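Long-range contact in Box C/D snoRNA protein 1 (Saccharomyces cerevisiae, PDB 6THL), which is required for the accumulation of box C/D snoRNAs, with roles in snoRNA processing, snoRNA transport to the nucleolus and ribosome biogenesis: residues B[73-85]-B[109-123]. Sequence-based numbering, arbitrary orientation.
Sequences DFLVQGMGKNVFQ and KEERTQILQKSGLKF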
ATOM      1  N   ASP B  73     -12.327  26.706 -12.066  1.00 60.21           N
ATOM      2  CA  ASP B  73     -13.377  25.728 -12.334  1.00 63.60           C
ATOM      3  C   ASP B  73     -14.221  25.660 -11.099  1.00 67.16           C
ATOM      4  O   ASP B  73     -13.680  25.639  -9.987  1.00 64.56           O
ATOM      5  CB  ASP B  73     -12.820  24.311 -12.500  1.00 64.62           C
ATOM      6  CG  ASP B  73     -12.534  23.924 -13.930  1.00 63.62           C
ATOM      7  OD1 ASP B  73     -12.758  24.703 -14.867  1.00 57.19           O
ATOM      8  OD2 ASP B  73     -12.053  22.787 -14.107  1.00 82.60           O
ATOM      9  N   PHE B  74     -15.533  25.565 -11.256  1.00 73.09           N
ATOM     10  CA  PHE B  74     -16.354  25.253 -10.094  1.00 83.58           C
ATOM     11  C   PHE B  74     -15.873  23.877  -9.595  1.00 85.85           C
ATOM     12  O   PHE B  74     -15.273  23.129 -10.375  1.00 83.46           O
ATOM     13  CB  PHE B  74     -17.842  25.224 -10.452  1.00 85.87           C
ATOM     14  CG  PHE B  74     -18.388  26.535 -10.954  1.00 96.14           C
ATOM     15  CD1 PHE B  74     -18.152  27.725 -10.249  1.00 99.17           C
ATOM     16  CD2 PHE B  74     -19.189  26.572 -12.113  1.00 97.80           C
ATOM     17  CE1 PHE B  74     -18.677  28.919 -10.708  1.00101.14           C
ATOM     18  CE2 PHE B  74     -19.720  27.763 -12.576  1.00101.57           C
ATOM     19  CZ  PHE B  74     -19.462  28.938 -11.872  1.00113.41           C
ATOM     20  N   LEU B  75     -16.122  23.541  -8.325  1.00 81.08           N
ATOM     21  CA  LEU B  75     -15.653  22.262  -7.751  1.00 76.75           C
ATOM     22  C   LEU B  75     -16.224  20.982  -8.404  1.00 78.72           C
ATOM     23  O   LEU B  75     -15.495  20.024  -8.661  1.00 73.94           O
ATOM     24  CB  LEU B  75     -15.934  22.221  -6.257  1.00 77.64           C
ATOM     25  CG  LEU B  75     -15.365  20.995  -5.535  1.00 83.17           C
ATOM     26  CD1 LEU B  75     -13.834  21.015  -5.530  1.00 81.10           C
ATOM     27  CD2 LEU B  75     -15.922  20.884  -4.120  1.00 85.07           C
ATOM     28  N   VAL B  76     -17.525  20.942  -8.647  1.00 79.60           N
ATOM     29  CA  VAL B  76     -18.102  19.814  -9.370  1.00 82.02           C
ATOM     30  C   VAL B  76     -17.486  19.639 -10.768  1.00 85.45           C
ATOM     31  O   VAL B  76     -17.385  18.514 -11.249  1.00 83.21           O
ATOM     32  CB  VAL B  76     -19.644  19.921  -9.501  1.00 87.80           C
ATOM     33  CG1 VAL B  76     -20.302  19.714  -8.144  1.00 89.52           C
ATOM     34  CG2 VAL B  76     -20.078  21.254 -10.128  1.00 84.93           C
ATOM     35  N   GLN B  77     -17.099  20.743 -11.422  1.00 88.44           N
ATOM     36  CA  GLN B  77     -16.555  20.697 -12.794  1.00 93.81           C
ATOM     37  C   GLN B  77     -15.279  19.853 -12.904  1.00 83.81           C
ATOM     38  O   GLN B  77     -15.001  19.282 -13.956  1.00 70.28           O
ATOM     39  CB  GLN B  77     -16.245  22.108 -13.334  1.00100.55           C
ATOM     40  CG  GLN B  77     -17.444  22.955 -13.745  1.00102.02           C
ATOM     41  CD  GLN B  77     -17.035  24.304 -14.347  1.00108.95           C
ATOM     42  OE1 GLN B  77     -15.852  24.580 -14.561  1.00104.13           O
ATOM     43  NE2 GLN B  77     -18.023  25.150 -14.622  1.00119.61           N
ATOM     44  N   GLY B  78     -14.506  19.809 -11.818  1.00 82.86           N
ATOM     45  CA  GLY B  78     -13.221  19.105 -11.785  1.00 78.51           C
ATOM     46  C   GLY B  78     -13.246  17.874 -10.904  1.00 70.18           C
ATOM     47  O   GLY B  78     -12.282  17.593 -10.202  1.00 73.30           O
ATOM     48  N   MET B  79     -14.352  17.138 -10.939  1.00 65.59           N
ATOM     49  CA  MET B  79     -14.477  15.914 -10.178  1.00 63.94           C
ATOM     50  C   MET B  79     -13.776  14.851 -11.023  1.00 70.05           C
ATOM     51  O   MET B  79     -12.542  14.829 -11.082  1.00 79.32           O
ATOM     52  CB  MET B  79     -15.944  15.606  -9.872  1.00 64.62           C
ATOM     53  CG  MET B  79     -16.190  14.300  -9.119  1.00 74.90           C
ATOM     54  SD  MET B  79     -17.743  14.205  -8.177  1.00 79.20           S
ATOM     55  CE  MET B  79     -17.640  15.679  -7.135  1.00 69.79           C
ATOM     56  N   GLY B  80     -14.533  14.023 -11.728  1.00 65.83           N
ATOM     57  CA  GLY B  80     -13.950  12.974 -12.522  1.00 60.27           C
ATOM     58  C   GLY B  80     -15.002  11.922 -12.652  1.00 66.73           C
ATOM     59  O   GLY B  80     -15.738  11.680 -11.697  1.00 68.25           O
ATOM     60  N   LYS B  81     -15.101  11.327 -13.837  1.00 69.33           N
ATOM     61  CA  LYS B  81     -16.030  10.233 -14.066  1.00 72.08           C
ATOM     62  C   LYS B  81     -16.085   9.287 -12.876  1.00 70.00           C
ATOM     63  O   LYS B  81     -17.026   9.344 -12.096  1.00 76.54           O
ATOM     64  CB  LYS B  81     -15.676   9.452 -15.334  1.00 79.09           C
ATOM     65  CG  LYS B  81     -16.342   9.989 -16.587  1.00 87.95           C
ATOM     66  CD  LYS B  81     -15.937   9.208 -17.833  1.00 98.71           C
ATOM     67  CE  LYS B  81     -16.704   9.704 -19.064  1.00107.09           C
ATOM     68  NZ  LYS B  81     -16.128   9.296 -20.386  1.00105.04           N
ATOM     69  N   ASN B  82     -15.078   8.428 -12.733  1.00 70.17           N
ATOM     70  CA  ASN B  82     -15.041   7.395 -11.662  1.00 67.63           C
ATOM     71  C   ASN B  82     -15.639   7.830 -10.305  1.00 61.79           C
ATOM     72  O   ASN B  82     -16.353   7.047  -9.618  1.00 51.49           O
ATOM     73  CB  ASN B  82     -13.597   6.865 -11.459  1.00 66.93           C
ATOM     74  CG  ASN B  82     -12.527   7.952 -11.558  1.00 75.87           C
ATOM     75  OD1 ASN B  82     -12.801   9.143 -11.794  1.00 75.36           O
ATOM     76  ND2 ASN B  82     -11.286   7.534 -11.396  1.00 82.82           N
ATOM     77  N   VAL B  83     -15.313   9.079  -9.954  1.00 54.65           N
ATOM     78  CA  VAL B  83     -15.685   9.693  -8.695  1.00 59.49           C
ATOM     79  C   VAL B  83     -17.178   9.986  -8.698  1.00 60.19           C
ATOM     80  O   VAL B  83     -17.860   9.747  -7.707  1.00 58.02           O
ATOM     81  CB  VAL B  83     -14.917  11.023  -8.445  1.00 64.63           C
ATOM     82  CG1 VAL B  83     -15.327  11.636  -7.102  1.00 65.62           C
ATOM     83  CG2 VAL B  83     -13.405  10.821  -8.512  1.00 59.44           C
ATOM     84  N   PHE B  84     -17.667  10.542  -9.801  1.00 63.81           N
ATOM     85  CA  PHE B  84     -19.090  10.711  -9.985  1.00 62.90           C
ATOM     86  C   PHE B  84     -19.683   9.328  -9.915  1.00 64.77           C
ATOM     87  O   PHE B  84     -20.382   8.993  -8.977  1.00 64.28           O
ATOM     88  CB  PHE B  84     -19.403  11.368 -11.329  1.00 65.09           C
ATOM     89  CG  PHE B  84     -20.859  11.399 -11.652  1.00 65.60           C
ATOM     90  CD1 PHE B  84     -21.605  12.543 -11.424  1.00 71.56           C
ATOM     91  CD2 PHE B  84     -21.492  10.284 -12.181  1.00 69.40           C
ATOM     92  CE1 PHE B  84     -22.966  12.573 -11.713  1.00 71.28           C
ATOM     93  CE2 PHE B  84     -22.850  10.301 -12.466  1.00 71.07           C
ATOM     94  CZ  PHE B  84     -23.587  11.450 -12.228  1.00 68.60           C
ATOM     95  N   GLN B  85     -19.373   8.488 -10.886  1.00 69.67           N
ATOM     96  CA  GLN B  85     -19.984   7.178 -10.889  1.00 76.81           C
ATOM     97  C   GLN B  85     -20.199   6.781  -9.440  1.00 68.03           C
ATOM     98  O   GLN B  85     -21.316   6.446  -9.027  1.00 60.93           O
ATOM     99  CB  GLN B  85     -19.102   6.151 -11.611  1.00 86.26           C
ATOM    100  CG  GLN B  85     -19.170   6.256 -13.132  1.00 92.99           C
ATOM    101  CD  GLN B  85     -18.139   5.382 -13.839  1.00102.79           C
ATOM    102  OE1 GLN B  85     -16.976   5.297 -13.425  1.00106.53           O
ATOM    103  NE2 GLN B  85     -18.562   4.733 -14.923  1.00101.57           N
ATOM    104  N   LYS B 109     -19.565  15.343 -18.841  1.00 76.35           N
ATOM    105  CA  LYS B 109     -19.308  16.378 -17.839  1.00 81.63           C
ATOM    106  C   LYS B 109     -20.514  17.322 -17.684  1.00 78.91           C
ATOM    107  O   LYS B 109     -20.940  17.562 -16.561  1.00 87.62           O
ATOM    108  CB  LYS B 109     -18.017  17.149 -18.182  1.00 84.25           C
ATOM    109  CG  LYS B 109     -17.694  18.314 -17.247  1.00 88.44           C
ATOM    110  CD  LYS B 109     -18.125  19.667 -17.821  1.00 87.37           C
ATOM    111  CE  LYS B 109     -18.516  20.660 -16.729  1.00 83.11           C
ATOM    112  NZ  LYS B 109     -18.737  22.048 -17.221  1.00 79.76           N
ATOM    113  N   GLU B 110     -21.050  17.809 -18.817  1.00 75.21           N
ATOM    114  CA  GLU B 110     -22.246  18.685 -18.918  1.00 75.62           C
ATOM    115  C   GLU B 110     -23.375  18.344 -17.961  1.00 79.17           C
ATOM    116  O   GLU B 110     -23.915  19.212 -17.277  1.00 79.21           O
ATOM    117  CB  GLU B 110     -22.853  18.600 -20.332  1.00 71.80           C
ATOM    118  CG  GLU B 110     -22.292  19.593 -21.334  1.00 72.23           C
ATOM    119  CD  GLU B 110     -20.811  19.396 -21.631  1.00 68.61           C
ATOM    120  OE1 GLU B 110     -20.377  18.235 -21.711  1.00 61.49           O
ATOM    121  OE2 GLU B 110     -20.073  20.398 -21.793  1.00 71.89           O
ATOM    122  N   GLU B 111     -23.748  17.070 -17.979  1.00 81.24           N
ATOM    123  CA  GLU B 111     -24.840  16.548 -17.179  1.00 81.83           C
ATOM    124  C   GLU B 111     -24.320  16.232 -15.786  1.00 83.69           C
ATOM    125  O   GLU B 111     -24.926  16.649 -14.803  1.00 91.05           O
ATOM    126  CB  GLU B 111     -25.431  15.282 -17.837  1.00 84.69           C
ATOM    127  CG  GLU B 111     -26.377  15.548 -19.017  1.00 87.70           C
ATOM    128  CD  GLU B 111     -26.055  14.745 -20.287  1.00 89.93           C
ATOM    129  OE1 GLU B 111     -25.483  13.627 -20.199  1.00 83.75           O
ATOM    130  OE2 GLU B 111     -26.385  15.242 -21.393  1.00 83.14           O
ATOM    131  N   ARG B 112     -23.207  15.492 -15.708  1.00 84.48           N
ATOM    132  CA  ARG B 112     -22.597  15.093 -14.422  1.00 81.83           C
ATOM    133  C   ARG B 112     -22.485  16.293 -13.509  1.00 80.72           C
ATOM    134  O   ARG B 112     -22.930  16.261 -12.355  1.00 67.36           O
ATOM    135  CB  ARG B 112     -21.181  14.543 -14.619  1.00 85.45           C
ATOM    136  CG  ARG B 112     -21.071  13.047 -14.864  1.00 85.80           C
ATOM    137  CD  ARG B 112     -19.658  12.576 -14.561  1.00 86.20           C
ATOM    138  NE  ARG B 112     -18.656  13.571 -14.949  1.00 83.98           N
ATOM    139  CZ  ARG B 112     -18.034  13.611 -16.123  1.00 80.64           C
ATOM    140  NH1 ARG B 112     -18.287  12.699 -17.069  1.00 77.52           N
ATOM    141  NH2 ARG B 112     -17.156  14.579 -16.349  1.00 73.94           N
ATOM    142  N   THR B 113     -21.871  17.343 -14.055  1.00 76.25           N
ATOM    143  CA  THR B 113     -21.757  18.625 -13.399  1.00 77.45           C
ATOM    144  C   THR B 113     -23.131  19.087 -12.928  1.00 81.11           C
ATOM    145  O   THR B 113     -23.277  19.533 -11.794  1.00 96.60           O
ATOM    146  CB  THR B 113     -21.102  19.642 -14.354  1.00 79.02           C
ATOM    147  OG1 THR B 113     -19.808  19.150 -14.724  1.00 81.60           O
ATOM    148  CG2 THR B 113     -20.926  21.005 -13.708  1.00 83.62           C
ATOM    149  N   GLN B 114     -24.134  18.910 -13.785  1.00 80.67           N
ATOM    150  CA  GLN B 114     -25.507  19.387 -13.557  1.00 79.14           C
ATOM    151  C   GLN B 114     -26.279  18.558 -12.514  1.00 71.77           C
ATOM    152  O   GLN B 114     -27.118  19.091 -11.789  1.00 67.14           O
ATOM    153  CB  GLN B 114     -26.250  19.369 -14.904  1.00 85.59           C
ATOM    154  CG  GLN B 114     -27.328  20.418 -15.148  1.00 90.36           C
ATOM    155  CD  GLN B 114     -28.066  20.139 -16.457  1.00 93.93           C
ATOM    156  OE1 GLN B 114     -27.873  20.828 -17.472  1.00 82.71           O
ATOM    157  NE2 GLN B 114     -28.886  19.085 -16.449  1.00 94.58           N
ATOM    158  N   ILE B 115     -26.001  17.263 -12.445  1.00 71.02           N
ATOM    159  CA  ILE B 115     -26.705  16.372 -11.505  1.00 79.80           C
ATOM    160  C   ILE B 115     -26.183  16.479 -10.072  1.00 79.77           C
ATOM    161  O   ILE B 115     -26.931  16.217  -9.133  1.00 87.48           O
ATOM    162  CB  ILE B 115     -26.649  14.882 -11.933  1.00 82.86           C
ATOM    163  CG1 ILE B 115     -27.239  14.704 -13.347  1.00 83.65           C
ATOM    164  CG2 ILE B 115     -27.392  13.999 -10.920  1.00 76.32           C
ATOM    165  CD1 ILE B 115     -26.807  13.435 -14.048  1.00 83.27           C
ATOM    166  N   LEU B 116     -24.909  16.840  -9.904  1.00 78.85           N
ATOM    167  CA  LEU B 116     -24.342  17.043  -8.563  1.00 77.63           C
ATOM    168  C   LEU B 116     -24.813  18.364  -7.949  1.00 79.76           C
ATOM    169  O   LEU B 116     -24.814  18.503  -6.734  1.00 69.26           O
ATOM    170  CB  LEU B 116     -22.806  17.003  -8.574  1.00 76.52           C
ATOM    171  CG  LEU B 116     -22.102  15.785  -9.200  1.00 76.69           C
ATOM    172  CD1 LEU B 116     -20.596  15.964  -9.091  1.00 78.15           C
ATOM    173  CD2 LEU B 116     -22.519  14.455  -8.598  1.00 73.12           C
ATOM    174  N   GLN B 117     -25.213  19.328  -8.780  1.00 82.15           N
ATOM    175  CA  GLN B 117     -25.673  20.618  -8.264  1.00 87.69           C
ATOM    176  C   GLN B 117     -27.041  20.584  -7.579  1.00 92.54           C
ATOM    177  O   GLN B 117     -27.325  21.424  -6.729  1.00 92.00           O
ATOM    178  CB  GLN B 117     -25.715  21.642  -9.379  1.00 91.51           C
ATOM    179  CG  GLN B 117     -24.345  22.055  -9.861  1.00 95.43           C
ATOM    180  CD  GLN B 117     -24.423  23.017 -11.022  1.00 94.35           C
ATOM    181  OE1 GLN B 117     -23.647  22.924 -11.976  1.00 95.38           O
ATOM    182  NE2 GLN B 117     -25.372  23.948 -10.952  1.00 92.34           N
ATOM    183  N   LYS B 118     -27.883  19.625  -7.955  1.00 97.93           N
ATOM    184  CA  LYS B 118     -29.240  19.527  -7.427  1.00 95.85           C
ATOM    185  C   LYS B 118     -29.295  18.281  -6.562  1.00 86.70           C
ATOM    186  O   LYS B 118     -30.244  17.499  -6.594  1.00 86.38           O
ATOM    187  CB  LYS B 118     -30.249  19.480  -8.586  1.00102.41           C
ATOM    188  CG  LYS B 118     -29.957  20.450  -9.737  1.00106.38           C
ATOM    189  CD  LYS B 118     -29.911  21.922  -9.309  1.00108.79           C
ATOM    190  CE  LYS B 118     -29.132  22.783 -10.307  1.00102.56           C
ATOM    191  NZ  LYS B 118     -29.298  24.246 -10.084  1.00 98.50           N
ATOM    192  N   SER B 119     -28.264  18.142  -5.746  1.00 82.71           N
ATOM    193  CA  SER B 119     -27.872  16.855  -5.212  1.00 79.67           C
ATOM    194  C   SER B 119     -28.002  16.741  -3.705  1.00 74.50           C
ATOM    195  O   SER B 119     -28.314  15.671  -3.191  1.00 76.76           O
ATOM    196  CB  SER B 119     -26.427  16.620  -5.601  1.00 83.82           C
ATOM    197  OG  SER B 119     -25.759  15.818  -4.658  1.00 98.34           O
ATOM    198  N   GLY B 120     -27.714  17.817  -2.985  1.00 70.13           N
ATOM    199  CA  GLY B 120     -27.798  17.786  -1.512  1.00 75.43           C
ATOM    200  C   GLY B 120     -26.544  17.294  -0.798  1.00 69.21           C
ATOM    201  O   GLY B 120     -26.504  17.183   0.440  1.00 59.23           O
ATOM    202  N   LEU B 121     -25.519  16.992  -1.584  1.00 63.42           N
ATOM    203  CA  LEU B 121     -24.269  16.605  -1.031  1.00 61.25           C
ATOM    204  C   LEU B 121     -23.623  17.857  -0.497  1.00 63.04           C
ATOM    205  O   LEU B 121     -23.544  18.852  -1.200  1.00 61.86           O
ATOM    206  CB  LEU B 121     -23.406  15.970  -2.094  1.00 55.93           C
ATOM    207  CG  LEU B 121     -23.872  14.574  -2.453  1.00 55.44           C
ATOM    208  CD1 LEU B 121     -23.117  14.127  -3.692  1.00 57.69           C
ATOM    209  CD2 LEU B 121     -23.658  13.575  -1.325  1.00 54.31           C
ATOM    210  N   LYS B 122     -23.194  17.819   0.757  1.00 61.23           N
ATOM    211  CA  LYS B 122     -22.381  18.881   1.278  1.00 64.05           C
ATOM    212  C   LYS B 122     -20.884  18.534   1.047  1.00 70.50           C
ATOM    213  O   LYS B 122     -20.497  17.361   0.909  1.00 69.89           O
ATOM    214  CB  LYS B 122     -22.694  19.103   2.750  1.00 67.33           C
ATOM    215  CG  LYS B 122     -24.143  19.478   3.057  1.00 73.96           C
ATOM    216  CD  LYS B 122     -24.450  19.282   4.553  1.00 79.04           C
ATOM    217  CE  LYS B 122     -25.909  18.961   4.860  1.00 75.33           C
ATOM    218  NZ  LYS B 122     -26.772  20.168   4.818  1.00 76.10           N
ATOM    219  N   PHE B 123     -20.054  19.571   0.984  1.00 64.77           N
ATOM    220  CA  PHE B 123     -18.657  19.414   0.687  1.00 61.68           C
ATOM    221  C   PHE B 123     -17.892  20.124   1.754  1.00 64.48           C
ATOM    222  O   PHE B 123     -18.089  21.310   1.997  1.00 61.24           O
ATOM    223  CB  PHE B 123     -18.337  19.979  -0.691  1.00 61.38           C
ATOM    224  CG  PHE B 123     -18.883  19.139  -1.795  1.00 66.06           C
ATOM    225  CD1 PHE B 123     -18.063  18.320  -2.534  1.00 63.89           C
ATOM    226  CD2 PHE B 123     -20.242  19.105  -2.043  1.00 72.19           C
ATOM    227  CE1 PHE B 123     -18.573  17.517  -3.538  1.00 60.52           C
ATOM    228  CE2 PHE B 123     -20.759  18.298  -3.040  1.00 71.42           C
ATOM    229  CZ  PHE B 123     -19.919  17.501  -3.785  1.00 63.38           C
TER
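Phe84 and Arg112 illustrate how an arginine can pack between two helices through its methylenes rather than its charge. Arg112 CG stands over the middle of the Phe84 ring, 3.5 Å from its centroid and 12° off the ring normal, a CH-pi contact, while CD continues toward Phe84 CG. A bend at chi3 (-36°) then swings the guanidinium off the ring, its plane inclined steeply to the phenyl, past Lys81 CG. Obliquely to the same ring, Leu116 CD2 approaches Phe84 CD1 at 3.5 Å. The other Leu116 branch, CD1, meets Met79 SD tip to tip at 3.5 Å. Val76 forks over helix 109-117: CG1 packs on Leu116 CB, CG2 on Thr113 CG2, each at 3.7 Å. Beyond the helix, Leu75 CD2 lies obliquely 3.7 Å from Phe123 CD1, and Met79 CE reaches that ring's edge; Trp47 of strand 40-49 touches all three residues. With an alanine at Phe84, the Arg112 methylenes and Leu116 CD2 would probably lose the ring they share, leaving a gap between the helices. Within the BCD1 domain, residues 75-79 and the start of helix 81-90 thus join helix 109-117 and strand 122-126 mainly through carbon and the Met79 sulfur, while Arg112 NH1 bonds weakly to Glu107 O.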